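Local coordinates for protein putative nucleotide-diphospho-sugar transferase (Desulfovibrio desulfuricans subsp. desulfuricans, PDB 3CGX) that probably transfers a sugar from a nucleotide-diphospho-sugar donor, with a GT-A-type fold, at residues Pro137-Gly142 against Asp188-Asp193; Val107-Asp112 against Tyr143-Phe148; Lys20-Glu25 against Val192-Asp197; Val200-Asn205 against Ser214-Leu219. All blocks are in the same frame, centred on the assembly; numbering follows the deposited sequence. Where two conformers were deposited one is given.

Contact 1: residues Pro137-Gly142 against Asp188-Asp193; sequences PAFDGG and DWNDVD
The phenyl ring of F139 lies against the backbone of the 188-193 loop, with CB of N190 over one face, 4.0 Å from the ring centroid and only 16° off the normal, a CH-pi contact. D188 CB meets the ring at its edge, 3.9 Å from F139 CE1. The amide of N190 is tilted 31° to the ring, its OD1 being 3.5 Å from F139 CB, while its ND2 bonds to D197. A single beta bridge joins A138 to W189: W189 N donates to P137 O (3.1 Å) and F139 N to W189 O (3.1 Å). The chain then reverses in a type I turn from A138 to G141, and at its exit D140 OD1 accepts from G142 N, an Asx turn. Like charges approach where D140 OD2 comes within 3.6 Å of D191 OD2; a water that accepts from D140 N and D191 N sits between the loops. This surface contact thus ties the hairpin between strands 133-137 and 143-149 to the connection running from strand 183-185 into helix 195-204, while the indole of W189 turns to the loop carrying D115 and Y116.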
loop_
_atom_site.group_PDB
_atom_site.type_symbol
_atom_site.label_atom_id
_atom_site.label_comp_id
_atom_site.label_asym_id
_atom_site.label_seq_id
_atom_site.Cartn_x
_atom_site.Cartn_y
_atom_site.Cartn_z
ATOM N N PRO A 137 -6.066 -6.097 -7.587
ATOM C CA PRO A 137 -5.009 -6.512 -8.525
ATOM C C PRO A 137 -4.151 -5.347 -8.951
ATOM O O PRO A 137 -4.663 -4.279 -9.275
ATOM C CB PRO A 137 -5.787 -7.055 -9.723
ATOM C CG PRO A 137 -7.239 -7.197 -9.245
ATOM C CD PRO A 137 -7.398 -6.171 -8.197
ATOM N N ALA A 138 -2.840 -5.572 -8.946
ATOM C CA ALA A 138 -1.874 -4.596 -9.451
ATOM C C ALA A 138 -1.488 -4.993 -10.884
ATOM O O ALA A 138 -1.546 -6.168 -11.240
ATOM C CB ALA A 138 -0.627 -4.542 -8.543
ATOM N N PHE A 139 -1.113 -4.017 -11.697
ATOM C CA PHE A 139 -0.673 -4.280 -13.083
ATOM C C PHE A 139 0.528 -5.220 -13.112
ATOM O O PHE A 139 0.695 -5.973 -14.050
ATOM C CB PHE A 139 -0.230 -3.010 -13.770
ATOM C CG PHE A 139 -1.332 -2.077 -14.166
ATOM C CD1 PHE A 139 -2.581 -2.104 -13.568
ATOM C CD2 PHE A 139 -1.064 -1.074 -15.102
ATOM C CE1 PHE A 139 -3.583 -1.168 -13.944
ATOM C CE2 PHE A 139 -2.041 -0.156 -15.468
ATOM C CZ PHE A 139 -3.307 -0.215 -14.876
ATOM N N ASP A 140 1.339 -5.200 -12.064
ATOM C CA ASP A 140 2.614 -5.963 -12.027
ATOM C C ASP A 140 2.486 -7.458 -11.659
ATOM O O ASP A 140 3.484 -8.181 -11.605
ATOM C CB ASP A 140 3.616 -5.306 -11.076
ATOM C CG ASP A 140 3.284 -5.550 -9.597
ATOM O OD1 ASP A 140 2.278 -6.254 -9.272
ATOM O OD2 ASP A 140 4.068 -5.055 -8.760
ATOM N N GLY A 141 1.280 -7.909 -11.387
ATOM C CA GLY A 141 1.015 -9.328 -11.212
ATOM C C GLY A 141 0.720 -9.740 -9.784
ATOM O O GLY A 141 0.371 -10.893 -9.504
ATOM N N GLY A 142 0.889 -8.790 -8.878
ATOM C CA GLY A 142 0.573 -9.008 -7.481
ATOM C C GLY A 142 -0.714 -8.293 -7.129
ATOM O O GLY A 142 -1.614 -8.162 -7.955
ATOM N N ASP A 188 -8.298 -2.778 -10.978
ATOM C CA ASP A 188 -6.854 -2.876 -11.203
ATOM C C ASP A 188 -6.202 -1.476 -11.003
ATOM O O ASP A 188 -6.796 -0.423 -11.321
ATOM C CB ASP A 188 -6.508 -3.309 -12.606
ATOM C CG ASP A 188 -7.129 -4.641 -13.012
ATOM O OD1 ASP A 188 -7.732 -5.365 -12.205
ATOM O OD2 ASP A 188 -7.032 -4.936 -14.205
ATOM N N TRP A 189 -4.993 -1.478 -10.460
ATOM C CA TRP A 189 -4.258 -0.235 -10.233
ATOM C C TRP A 189 -2.769 -0.448 -10.428
ATOM O O TRP A 189 -2.272 -1.572 -10.280
ATOM C CB TRP A 189 -4.508 0.311 -8.818
ATOM C CG TRP A 189 -4.588 1.833 -8.779
ATOM C CD1 TRP A 189 -3.567 2.714 -8.521
ATOM C CD2 TRP A 189 -5.754 2.643 -9.013
ATOM N NE1 TRP A 189 -4.028 3.997 -8.596
ATOM C CE2 TRP A 189 -5.378 3.980 -8.855
ATOM C CE3 TRP A 189 -7.090 2.357 -9.319
ATOM C CZ2 TRP A 189 -6.276 5.039 -9.046
ATOM C CZ3 TRP A 189 -7.974 3.403 -9.453
ATOM C CH2 TRP A 189 -7.569 4.722 -9.342
ATOM N N ASN A 190 -2.081 0.605 -10.852
ATOM C CA ASN A 190 -0.592 0.565 -11.046
ATOM C C ASN A 190 0.204 1.082 -9.870
ATOM O O ASN A 190 0.015 2.201 -9.409
ATOM C CB ASN A 190 -0.138 1.343 -12.295
ATOM C CG ASN A 190 1.301 0.930 -12.808
ATOM O OD1 ASN A 190 1.687 -0.266 -12.836
ATOM N ND2 ASN A 190 2.058 1.925 -13.263
ATOM N N ASP A 191 1.107 0.232 -9.404
ATOM C CA ASP A 191 2.131 0.592 -8.428
ATOM C C ASP A 191 3.126 1.460 -9.184
ATOM O O ASP A 191 3.442 1.178 -10.347
ATOM C CB ASP A 191 2.888 -0.631 -7.857
ATOM C CG ASP A 191 2.005 -1.553 -6.940
ATOM O OD1 ASP A 191 1.566 -1.135 -5.851
ATOM O OD2 ASP A 191 1.798 -2.728 -7.295
ATOM N N VAL A 192 3.649 2.486 -8.527
ATOM C CA VAL A 192 4.616 3.358 -9.158
ATOM C C VAL A 192 6.025 2.931 -8.712
ATOM O O VAL A 192 6.440 3.182 -7.582
ATOM C CB VAL A 192 4.316 4.868 -8.891
ATOM C CG1 VAL A 192 5.393 5.748 -9.574
ATOM C CG2 VAL A 192 2.889 5.249 -9.364
ATOM N N ASP A 193 6.702 2.232 -9.614
ATOM C CA ASP A 193 8.040 1.638 -9.391
ATOM C C ASP A 193 9.127 2.308 -10.253
ATOM O O ASP A 193 10.182 2.621 -9.773
ATOM C CB ASP A 193 7.987 0.140 -9.723
ATOM C CG ASP A 193 9.363 -0.596 -9.556
ATOM O OD1 ASP A 193 10.086 -0.303 -8.563
ATOM O OD2 ASP A 193 9.683 -1.509 -10.406
HETATM O O HOH W 1 1.657 -2.550 -10.381
#

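Contact 2: residues Val107-Asp112 against Tyr143-Phe148; sequences VLMGSD and YYLIGF
V107 opens its pairing against G147 in a non-hydrogen-bonded antiparallel pair, the two CA atoms 4.1 Å apart; G147, having no side chain, leaves the space that V107 CG1 occupies. The two segments belong to a mixed seven-strand sheet of order 3-2-1-4-6-5-7, the topology of GT-A glycosyltransferases, in which 143-149 is the strand that runs against the others. The segment from V107 leads on to D112, a position at the end of the fourth strand in the chain, where GT-A enzymes commonly carry a metal-binding aspartate motif. V107 CB also reaches L145 CD1, along the face of the sheet that carries V107, M109 and L145. L108 follows with the hydrogen-bonded pair: its N donates to I146 O at 2.8 Å, almost straight at 172°, and its O accepts from I146 N at 3.0 Å. Its side chain turns to the other face together with that of I146, CB to CG2, and packs on M91 and M95 of helix 87-100. Selenomethionine M109 returns to the first face, its CB 4.3 Å from L145 CB. With CG wedged between the backbone N and the carbonyl carbon (chi1 68°), its chain runs on to M43 and L47 of helix 29-47. At G110 one more backbone bond follows, where the partner chain turns a corner at Y144: G110 N donates to Y144 O at 3.2 Å, tilted 24° from the carbonyl plane.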
loop_
_atom_site.group_PDB
_atom_site.type_symbol
_atom_site.label_atom_id
_atom_site.label_comp_id
_atom_site.label_asym_id
_atom_site.label_seq_id
_atom_site.Cartn_x
_atom_site.Cartn_y
_atom_site.Cartn_z
ATOM N N VAL A 107 -8.316 -4.320 6.275
ATOM C CA VAL A 107 -7.690 -4.240 4.955
ATOM C C VAL A 107 -6.214 -3.869 5.119
ATOM O O VAL A 107 -5.832 -3.061 5.970
ATOM C CB VAL A 107 -8.431 -3.267 3.941
ATOM C CG1 VAL A 107 -9.925 -3.710 3.719
ATOM C CG2 VAL A 107 -8.366 -1.892 4.410
ATOM N N LEU A 108 -5.381 -4.518 4.321
ATOM C CA LEU A 108 -3.947 -4.247 4.313
ATOM C C LEU A 108 -3.577 -3.750 2.907
ATOM O O LEU A 108 -3.909 -4.354 1.904
ATOM C CB LEU A 108 -3.176 -5.507 4.742
ATOM C CG LEU A 108 -1.649 -5.507 4.902
ATOM C CD1 LEU A 108 -1.213 -6.759 5.726
ATOM C CD2 LEU A 108 -0.969 -5.477 3.565
HETATM N N MSE A 109 -2.882 -2.629 2.839
HETATM C CA MSE A 109 -2.491 -2.086 1.576
HETATM C C MSE A 109 -1.121 -1.508 1.598
HETATM O O MSE A 109 -0.606 -1.137 2.654
HETATM C CB MSE A 109 -3.484 -1.001 1.204
HETATM C CG MSE A 109 -3.428 0.230 2.068
HETATM SE SE MSE A 109 -5.032 1.347 1.630
HETATM C CE MSE A 109 -4.602 1.828 -0.178
ATOM N N GLY A 110 -0.545 -1.405 0.412
ATOM C CA GLY A 110 0.791 -0.865 0.256
ATOM C C GLY A 110 0.815 0.641 0.025
ATOM O O GLY A 110 -0.219 1.320 0.010
ATOM N N SER A 111 2.013 1.155 -0.187
ATOM C CA SER A 111 2.195 2.592 -0.233
ATOM C C SER A 111 2.788 3.095 -1.551
ATOM O O SER A 111 3.376 4.185 -1.592
ATOM C CB SER A 111 3.126 3.014 0.927
ATOM O OG SER A 111 4.212 2.146 1.069
ATOM N N ASP A 112 2.593 2.313 -2.603
ATOM C CA ASP A 112 3.140 2.616 -3.951
ATOM C C ASP A 112 2.072 3.074 -4.940
ATOM O O ASP A 112 2.332 3.114 -6.133
ATOM C CB ASP A 112 3.815 1.343 -4.543
ATOM C CG ASP A 112 4.989 0.891 -3.719
ATOM O OD1 ASP A 112 5.929 1.698 -3.495
ATOM O OD2 ASP A 112 4.922 -0.233 -3.200
ATOM N N TYR A 143 -0.780 -7.844 -5.891
ATOM C CA TYR A 143 -1.956 -7.107 -5.377
ATOM C C TYR A 143 -1.540 -5.952 -4.488
ATOM O O TYR A 143 -0.549 -6.038 -3.790
ATOM C CB TYR A 143 -2.926 -8.053 -4.675
ATOM C CG TYR A 143 -2.392 -8.929 -3.558
ATOM C CD1 TYR A 143 -2.337 -8.462 -2.243
ATOM C CD2 TYR A 143 -1.964 -10.238 -3.810
ATOM C CE1 TYR A 143 -1.879 -9.279 -1.222
ATOM C CE2 TYR A 143 -1.511 -11.077 -2.772
ATOM C CZ TYR A 143 -1.483 -10.591 -1.480
ATOM O OH TYR A 143 -1.061 -11.386 -0.425
ATOM N N TYR A 144 -2.298 -4.867 -4.554
ATOM C CA TYR A 144 -2.011 -3.663 -3.818
ATOM C C TYR A 144 -2.842 -3.571 -2.532
ATOM O O TYR A 144 -2.582 -2.735 -1.651
ATOM C CB TYR A 144 -2.263 -2.429 -4.682
ATOM C CG TYR A 144 -3.724 -2.235 -5.101
ATOM C CD1 TYR A 144 -4.673 -1.626 -4.235
ATOM C CD2 TYR A 144 -4.152 -2.617 -6.350
ATOM C CE1 TYR A 144 -5.991 -1.437 -4.612
ATOM C CE2 TYR A 144 -5.496 -2.435 -6.734
ATOM C CZ TYR A 144 -6.398 -1.822 -5.879
ATOM O OH TYR A 144 -7.698 -1.702 -6.329
ATOM N N LEU A 145 -3.874 -4.403 -2.459
ATOM C CA LEU A 145 -4.728 -4.486 -1.271
ATOM C C LEU A 145 -5.268 -5.907 -1.067
ATOM O O LEU A 145 -5.595 -6.613 -2.027
ATOM C CB LEU A 145 -5.885 -3.472 -1.345
ATOM C CG LEU A 145 -6.920 -3.368 -0.192
ATOM C CD1 LEU A 145 -7.506 -1.917 -0.096
ATOM C CD2 LEU A 145 -8.063 -4.458 -0.289
ATOM N N ILE A 146 -5.319 -6.323 0.191
ATOM C CA ILE A 146 -5.986 -7.577 0.573
ATOM C C ILE A 146 -6.771 -7.329 1.872
ATOM O O ILE A 146 -6.296 -6.632 2.757
ATOM C CB ILE A 146 -4.990 -8.766 0.709
ATOM C CG1 ILE A 146 -5.783 -10.067 0.879
ATOM C CG2 ILE A 146 -3.882 -8.497 1.800
ATOM C CD1 ILE A 146 -4.933 -11.308 0.579
ATOM N N GLY A 147 -7.972 -7.863 1.969
ATOM C CA GLY A 147 -8.797 -7.729 3.161
ATOM C C GLY A 147 -9.618 -8.940 3.478
ATOM O O GLY A 147 -9.948 -9.730 2.607
ATOM N N PHE A 148 -9.953 -9.061 4.751
ATOM C CA PHE A 148 -10.800 -10.128 5.262
ATOM C C PHE A 148 -11.709 -9.671 6.369
ATOM O O PHE A 148 -11.453 -8.688 7.052
ATOM C CB PHE A 148 -9.948 -11.249 5.910
ATOM C CG PHE A 148 -9.135 -12.055 4.946
ATOM C CD1 PHE A 148 -9.673 -13.169 4.320
ATOM C CD2 PHE A 148 -7.823 -11.715 4.687
ATOM C CE1 PHE A 148 -8.888 -13.920 3.442
ATOM C CE2 PHE A 148 -7.046 -12.454 3.781
ATOM C CZ PHE A 148 -7.571 -13.548 3.174
#

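Contact 3: residues Lys20-Glu25 against Val192-Asp197; sequences KTRLGE and VDTVWD
L23 and T194 bring the backbones closest, their CA atoms 4.7 Å apart, where the first turn of helix 21-27 meets the start of helix 195-204; K20 and T194 are the respective N-cap residues. K20 bends at chi2 (-55°) and sends NZ to V192 O, a 2.7 Å hydrogen bond that approaches from outside the carbonyl plane; the same NZ forms a salt bridge with D112. A water held by K20 NZ donates to D193 OD1, and another joins L23 N to D193 O. R22 lies alongside T194, whose CG2 rests over one face of the guanidinium, 3.4 Å from R22 NH1. The ion pair is long, R22 NH1 to D193 OD2 3.9 Å, with the oxygen well out of the guanidinium plane and no N-H aimed at it. L23 CD1 fills the apolar side, 3.7 Å from V195 CA. T194 and D197 form a capping box: T194 OG1 accepts from D197 N and D197 OD2 from T194 N, with D193 N a second donor to OD2. Direct polar joining of the two helix starts therefore rests on the lysine-carbonyl bond, with water doing much of the remaining bridging; the R22-D193 attraction is probably a modest, purely electrostatic supplement.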
loop_
_atom_site.group_PDB
_atom_site.type_symbol
_atom_site.label_atom_id
_atom_site.label_comp_id
_atom_site.label_asym_id
_atom_site.label_seq_id
_atom_site.Cartn_x
_atom_site.Cartn_y
_atom_site.Cartn_z
ATOM N N LYS A 20 12.789 2.810 -3.600
ATOM C CA LYS A 20 12.624 3.238 -5.002
ATOM C C LYS A 20 13.943 3.355 -5.741
ATOM O O LYS A 20 14.218 4.329 -6.456
ATOM C CB LYS A 20 11.829 4.556 -5.069
ATOM C CG LYS A 20 10.371 4.436 -4.521
ATOM C CD LYS A 20 9.574 3.293 -5.234
ATOM C CE LYS A 20 8.115 3.246 -4.930
ATOM N NZ LYS A 20 7.486 1.967 -5.430
ATOM N N THR A 21 14.783 2.346 -5.581
ATOM C CA THR A 21 16.092 2.395 -6.220
ATOM C C THR A 21 16.048 2.286 -7.749
ATOM O O THR A 21 16.889 2.853 -8.448
ATOM C CB THR A 21 17.045 1.337 -5.628
ATOM O OG1 THR A 21 16.458 0.048 -5.797
ATOM C CG2 THR A 21 17.348 1.679 -4.148
ATOM N N ARG A 22 15.076 1.573 -8.275
ATOM C CA ARG A 22 14.914 1.496 -9.723
ATOM C C ARG A 22 14.528 2.889 -10.345
ATOM O O ARG A 22 15.052 3.300 -11.402
ATOM C CB ARG A 22 13.858 0.460 -10.063
ATOM C CG ARG A 22 13.480 0.477 -11.494
ATOM C CD ARG A 22 14.336 -0.381 -12.304
ATOM N NE ARG A 22 13.895 -0.470 -13.691
ATOM C CZ ARG A 22 12.947 -1.289 -14.127
ATOM N NH1 ARG A 22 12.280 -2.084 -13.283
ATOM N NH2 ARG A 22 12.636 -1.293 -15.406
ATOM N N LEU A 23 13.626 3.599 -9.673
ATOM C CA LEU A 23 13.293 4.974 -10.037
ATOM C C LEU A 23 14.551 5.859 -9.849
ATOM O O LEU A 23 14.893 6.680 -10.706
ATOM C CB LEU A 23 12.080 5.448 -9.216
ATOM C CG LEU A 23 11.678 6.904 -9.297
ATOM C CD1 LEU A 23 11.270 7.264 -10.761
ATOM C CD2 LEU A 23 10.551 7.173 -8.362
ATOM N N GLY A 24 15.281 5.649 -8.747
ATOM C CA GLY A 24 16.526 6.379 -8.472
ATOM C C GLY A 24 17.628 6.280 -9.512
ATOM O O GLY A 24 18.439 7.191 -9.646
ATOM N N GLU A 25 17.668 5.170 -10.238
ATOM C CA GLU A 25 18.671 4.951 -11.324
ATOM C C GLU A 25 18.547 6.016 -12.388
ATOM O O GLU A 25 19.525 6.406 -13.039
ATOM C CB GLU A 25 18.487 3.544 -11.960
ATOM C CG GLU A 25 19.153 2.461 -11.124
ATOM C CD GLU A 25 18.888 1.047 -11.598
ATOM O OE1 GLU A 25 17.793 0.502 -11.350
ATOM O OE2 GLU A 25 19.808 0.447 -12.164
ATOM N N VAL A 192 3.649 2.486 -8.527
ATOM C CA VAL A 192 4.616 3.358 -9.158
ATOM C C VAL A 192 6.025 2.931 -8.712
ATOM O O VAL A 192 6.440 3.182 -7.582
ATOM C CB VAL A 192 4.316 4.868 -8.891
ATOM C CG1 VAL A 192 5.393 5.748 -9.574
ATOM C CG2 VAL A 192 2.889 5.249 -9.364
ATOM N N ASP A 193 6.702 2.232 -9.614
ATOM C CA ASP A 193 8.040 1.638 -9.391
ATOM C C ASP A 193 9.127 2.308 -10.253
ATOM O O ASP A 193 10.182 2.621 -9.773
ATOM C CB ASP A 193 7.987 0.140 -9.723
ATOM C CG ASP A 193 9.363 -0.596 -9.556
ATOM O OD1 ASP A 193 10.086 -0.303 -8.563
ATOM O OD2 ASP A 193 9.683 -1.509 -10.406
ATOM N N THR A 194 8.847 2.481 -11.533
ATOM C CA THR A 194 9.848 2.937 -12.497
ATOM C C THR A 194 9.558 4.354 -12.963
ATOM O O THR A 194 8.491 4.889 -12.706
ATOM C CB THR A 194 9.887 2.045 -13.748
ATOM O OG1 THR A 194 8.698 2.278 -14.523
ATOM C CG2 THR A 194 10.041 0.506 -13.408
ATOM N N VAL A 195 10.510 4.946 -13.688
ATOM C CA VAL A 195 10.303 6.293 -14.205
ATOM C C VAL A 195 9.125 6.286 -15.201
ATOM O O VAL A 195 8.402 7.281 -15.353
ATOM C CB VAL A 195 11.592 6.893 -14.834
ATOM C CG1 VAL A 195 11.997 6.184 -16.191
ATOM C CG2 VAL A 195 11.393 8.438 -15.013
ATOM N N TRP A 196 8.914 5.152 -15.859
ATOM C CA TRP A 196 7.823 5.045 -16.824
ATOM C C TRP A 196 6.494 5.135 -16.053
ATOM O O TRP A 196 5.569 5.857 -16.430
ATOM C CB TRP A 196 7.898 3.741 -17.600
ATOM C CG TRP A 196 9.219 3.416 -18.311
ATOM C CD1 TRP A 196 10.037 2.351 -18.068
ATOM C CD2 TRP A 196 9.811 4.113 -19.404
ATOM N NE1 TRP A 196 11.099 2.354 -18.898
ATOM C CE2 TRP A 196 10.985 3.401 -19.764
ATOM C CE3 TRP A 196 9.449 5.244 -20.133
ATOM C CZ2 TRP A 196 11.840 3.813 -20.812
ATOM C CZ3 TRP A 196 10.266 5.651 -21.157
ATOM C CH2 TRP A 196 11.458 4.929 -21.504
ATOM N N ASP A 197 6.394 4.398 -14.955
ATOM C CA ASP A 197 5.212 4.436 -14.112
ATOM C C ASP A 197 4.958 5.866 -13.591
ATOM O O ASP A 197 3.806 6.315 -13.499
ATOM C CB ASP A 197 5.363 3.509 -12.890
ATOM C CG ASP A 197 5.502 2.066 -13.238
ATOM O OD1 ASP A 197 4.974 1.613 -14.247
ATOM O OD2 ASP A 197 6.123 1.381 -12.461
HETATM O O HOH W 2 9.189 -0.004 -5.904
HETATM O O HOH W 3 13.105 -0.247 -6.847
HETATM O O HOH W 4 11.805 2.214 -7.904
#

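Contact 4: residues Val200-Asn205 against Ser214-Leu219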
loop_
_atom_site.group_PDB
_atom_site.type_symbol
_atom_site.label_atom_id
_atom_site.label_comp_id
_atom_site.label_asym_id
_atom_site.label_seq_id
_atom_site.Cartn_x
_atom_site.Cartn_y
_atom_site.Cartn_z
ATOM N N VAL A 200 3.471 8.077 -16.322
ATOM C CA VAL A 200 2.021 7.795 -16.488
ATOM C C VAL A 200 1.235 8.397 -15.334
ATOM O O VAL A 200 0.177 9.026 -15.567
ATOM C CB VAL A 200 1.726 6.281 -16.581
ATOM C CG1 VAL A 200 0.196 6.020 -16.567
ATOM C CG2 VAL A 200 2.445 5.655 -17.792
ATOM N N LEU A 201 1.759 8.260 -14.116
ATOM C CA LEU A 201 1.111 8.829 -12.919
ATOM C C LEU A 201 0.879 10.319 -13.163
ATOM O O LEU A 201 -0.213 10.868 -12.919
ATOM C CB LEU A 201 1.932 8.649 -11.637
ATOM C CG LEU A 201 1.450 9.255 -10.298
ATOM C CD1 LEU A 201 0.167 8.565 -9.745
ATOM C CD2 LEU A 201 2.572 9.224 -9.207
ATOM N N TYR A 202 1.929 10.963 -13.652
ATOM C CA TYR A 202 1.940 12.424 -13.906
ATOM C C TYR A 202 0.980 12.823 -15.006
ATOM O O TYR A 202 0.150 13.715 -14.836
ATOM C CB TYR A 202 3.372 12.892 -14.278
ATOM C CG TYR A 202 3.547 14.406 -14.506
ATOM C CD1 TYR A 202 3.021 15.337 -13.599
ATOM C CD2 TYR A 202 4.275 14.884 -15.584
ATOM C CE1 TYR A 202 3.202 16.700 -13.789
ATOM C CE2 TYR A 202 4.459 16.248 -15.782
ATOM C CZ TYR A 202 3.903 17.139 -14.874
ATOM O OH TYR A 202 4.110 18.460 -15.060
ATOM N N ARG A 203 1.035 12.124 -16.123
ATOM C CA ARG A 203 0.305 12.587 -17.282
ATOM C C ARG A 203 -1.191 12.260 -17.252
ATOM O O ARG A 203 -1.980 12.954 -17.881
ATOM C CB ARG A 203 0.936 12.065 -18.527
ATOM C CG ARG A 203 2.313 12.736 -18.773
ATOM C CD ARG A 203 3.120 11.955 -19.715
ATOM N NE ARG A 203 2.596 12.071 -21.042
ATOM C CZ ARG A 203 2.790 11.155 -21.988
ATOM N NH1 ARG A 203 3.479 10.032 -21.743
ATOM N NH2 ARG A 203 2.292 11.355 -23.180
ATOM N N THR A 204 -1.566 11.231 -16.519
ATOM C CA THR A 204 -2.979 10.830 -16.429
ATOM C C THR A 204 -3.720 11.462 -15.250
ATOM O O THR A 204 -4.935 11.321 -15.129
ATOM C CB THR A 204 -3.095 9.291 -16.349
ATOM O OG1 THR A 204 -2.516 8.820 -15.114
ATOM C CG2 THR A 204 -2.412 8.630 -17.583
ATOM N N ASN A 205 -3.029 12.171 -14.365
ATOM C CA ASN A 205 -3.727 12.813 -13.237
ATOM C C ASN A 205 -3.885 14.318 -13.385
ATOM O O ASN A 205 -4.298 14.998 -12.437
ATOM C CB ASN A 205 -3.077 12.504 -11.896
ATOM C CG ASN A 205 -3.417 11.138 -11.402
ATOM O OD1 ASN A 205 -2.610 10.205 -11.506
ATOM N ND2 ASN A 205 -4.622 10.990 -10.900
ATOM N N SER A 214 0.678 16.946 -2.717
ATOM C CA SER A 214 2.074 17.355 -2.561
ATOM C C SER A 214 2.926 16.542 -3.514
ATOM O O SER A 214 3.864 17.073 -4.096
ATOM C CB SER A 214 2.578 17.237 -1.135
ATOM O OG SER A 214 2.694 15.910 -0.739
ATOM N N THR A 215 2.580 15.282 -3.729
ATOM C CA THR A 215 3.260 14.470 -4.730
ATOM C C THR A 215 3.163 15.128 -6.107
ATOM O O THR A 215 4.196 15.337 -6.783
ATOM C CB THR A 215 2.720 13.041 -4.821
ATOM O OG1 THR A 215 3.027 12.389 -3.612
ATOM C CG2 THR A 215 3.404 12.207 -6.015
ATOM N N TYR A 216 1.944 15.483 -6.524
ATOM C CA TYR A 216 1.782 16.063 -7.860
ATOM C C TYR A 216 2.542 17.389 -7.974
ATOM O O TYR A 216 3.126 17.709 -9.063
ATOM C CB TYR A 216 0.302 16.210 -8.256
ATOM C CG TYR A 216 0.134 16.609 -9.713
ATOM C CD1 TYR A 216 0.154 17.931 -10.071
ATOM C CD2 TYR A 216 -0.036 15.654 -10.732
ATOM C CE1 TYR A 216 0.016 18.317 -11.363
ATOM C CE2 TYR A 216 -0.180 16.053 -12.043
ATOM C CZ TYR A 216 -0.148 17.377 -12.341
ATOM O OH TYR A 216 -0.293 17.808 -13.640
ATOM N N ALA A 217 2.554 18.181 -6.901
ATOM C CA ALA A 217 3.362 19.423 -6.916
ATOM C C ALA A 217 4.840 19.121 -7.237
ATOM O O ALA A 217 5.508 19.870 -7.984
ATOM C CB ALA A 217 3.250 20.218 -5.567
ATOM N N LEU A 218 5.396 18.092 -6.619
ATOM C CA LEU A 218 6.729 17.621 -6.924
ATOM C C LEU A 218 6.936 17.197 -8.364
ATOM O O LEU A 218 7.945 17.428 -8.943
ATOM C CB LEU A 218 7.053 16.420 -6.085
ATOM C CG LEU A 218 8.080 16.552 -5.033
ATOM C CD1 LEU A 218 9.383 17.077 -5.596
ATOM C CD2 LEU A 218 7.448 17.502 -4.131
ATOM N N LEU A 219 5.969 16.509 -8.899
ATOM C CA LEU A 219 6.018 16.049 -10.298
ATOM C C LEU A 219 6.051 17.228 -11.256
ATOM O O LEU A 219 6.812 17.236 -12.208
ATOM C CB LEU A 219 4.849 15.121 -10.652
ATOM C CG LEU A 219 4.647 13.835 -9.820
ATOM C CD1 LEU A 219 3.363 13.080 -10.218
ATOM C CD2 LEU A 219 5.830 12.928 -9.930
#
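Y202 and L219 make the tight part of this helix-helix contact, Y202 CD1 lying 3.5 Å from L219 CB as the two side chains slide past each other in opposite directions. On the same ring atom Y216 closes in, its CE2 3.6 Å from Y202 CD1. The two tyrosine rings meet obliquely, centroids 5.4 Å apart and planes at 40°, while the carbonyl O of L219 stands over one face of the Y202 ring, offset toward its rim. Both tyrosines hold CG trans to the backbone N (chi1 -177° for Y202), which brings the rings into the gap between the helices.

The segments 200-204 and 214-219 run nearly perpendicular, their axes 10.4 Å apart, and contacts are longer around L201: its CD2 is 4.1 Å from L219 CD1 and 4.4 Å from T215 CG2. On the solvent side T204 turns its CB away and bonds within its own helix, OG1 and N both reaching V200 O from opposite faces of that carbonyl. The polar ends of Y202 and T215 find partners outside the contact: Y202 OH with D223, T215 OG1 with D42 of helix 29-47. No hydrogen bond spans the two segments, so this join between the helices near the C-terminal end of the chain depends on packing by apolar and aromatic groups, with those two hydroxyls satisfied by the aspartates beside it.

In the fold
V192 touches all four contacts: it belongs to contacts 1 and 3 and meets D112 and L201. V192 N reaches D112 O at 2.8 Å, a probable hydrogen bond tying contact 1 to the end of the central strand pair in contact 2, and D112 OD1 also meets K20 NZ of contact 3 at 2.5 Å. Contacts 1 and 3 share V192 and D193 and are joined again by N190 ND2 to D197 OD1, 3.1 Å. V192 CG2 then touches L201 CD2 at 4.0 Å, leading into contact 4, whose centre is about 22 Å from that of contact 2. An imidazole, probably from the crystallisation liquor, lies about 4 Å from the K20 side chain; such molecules often mark pockets, so there may be one near K20.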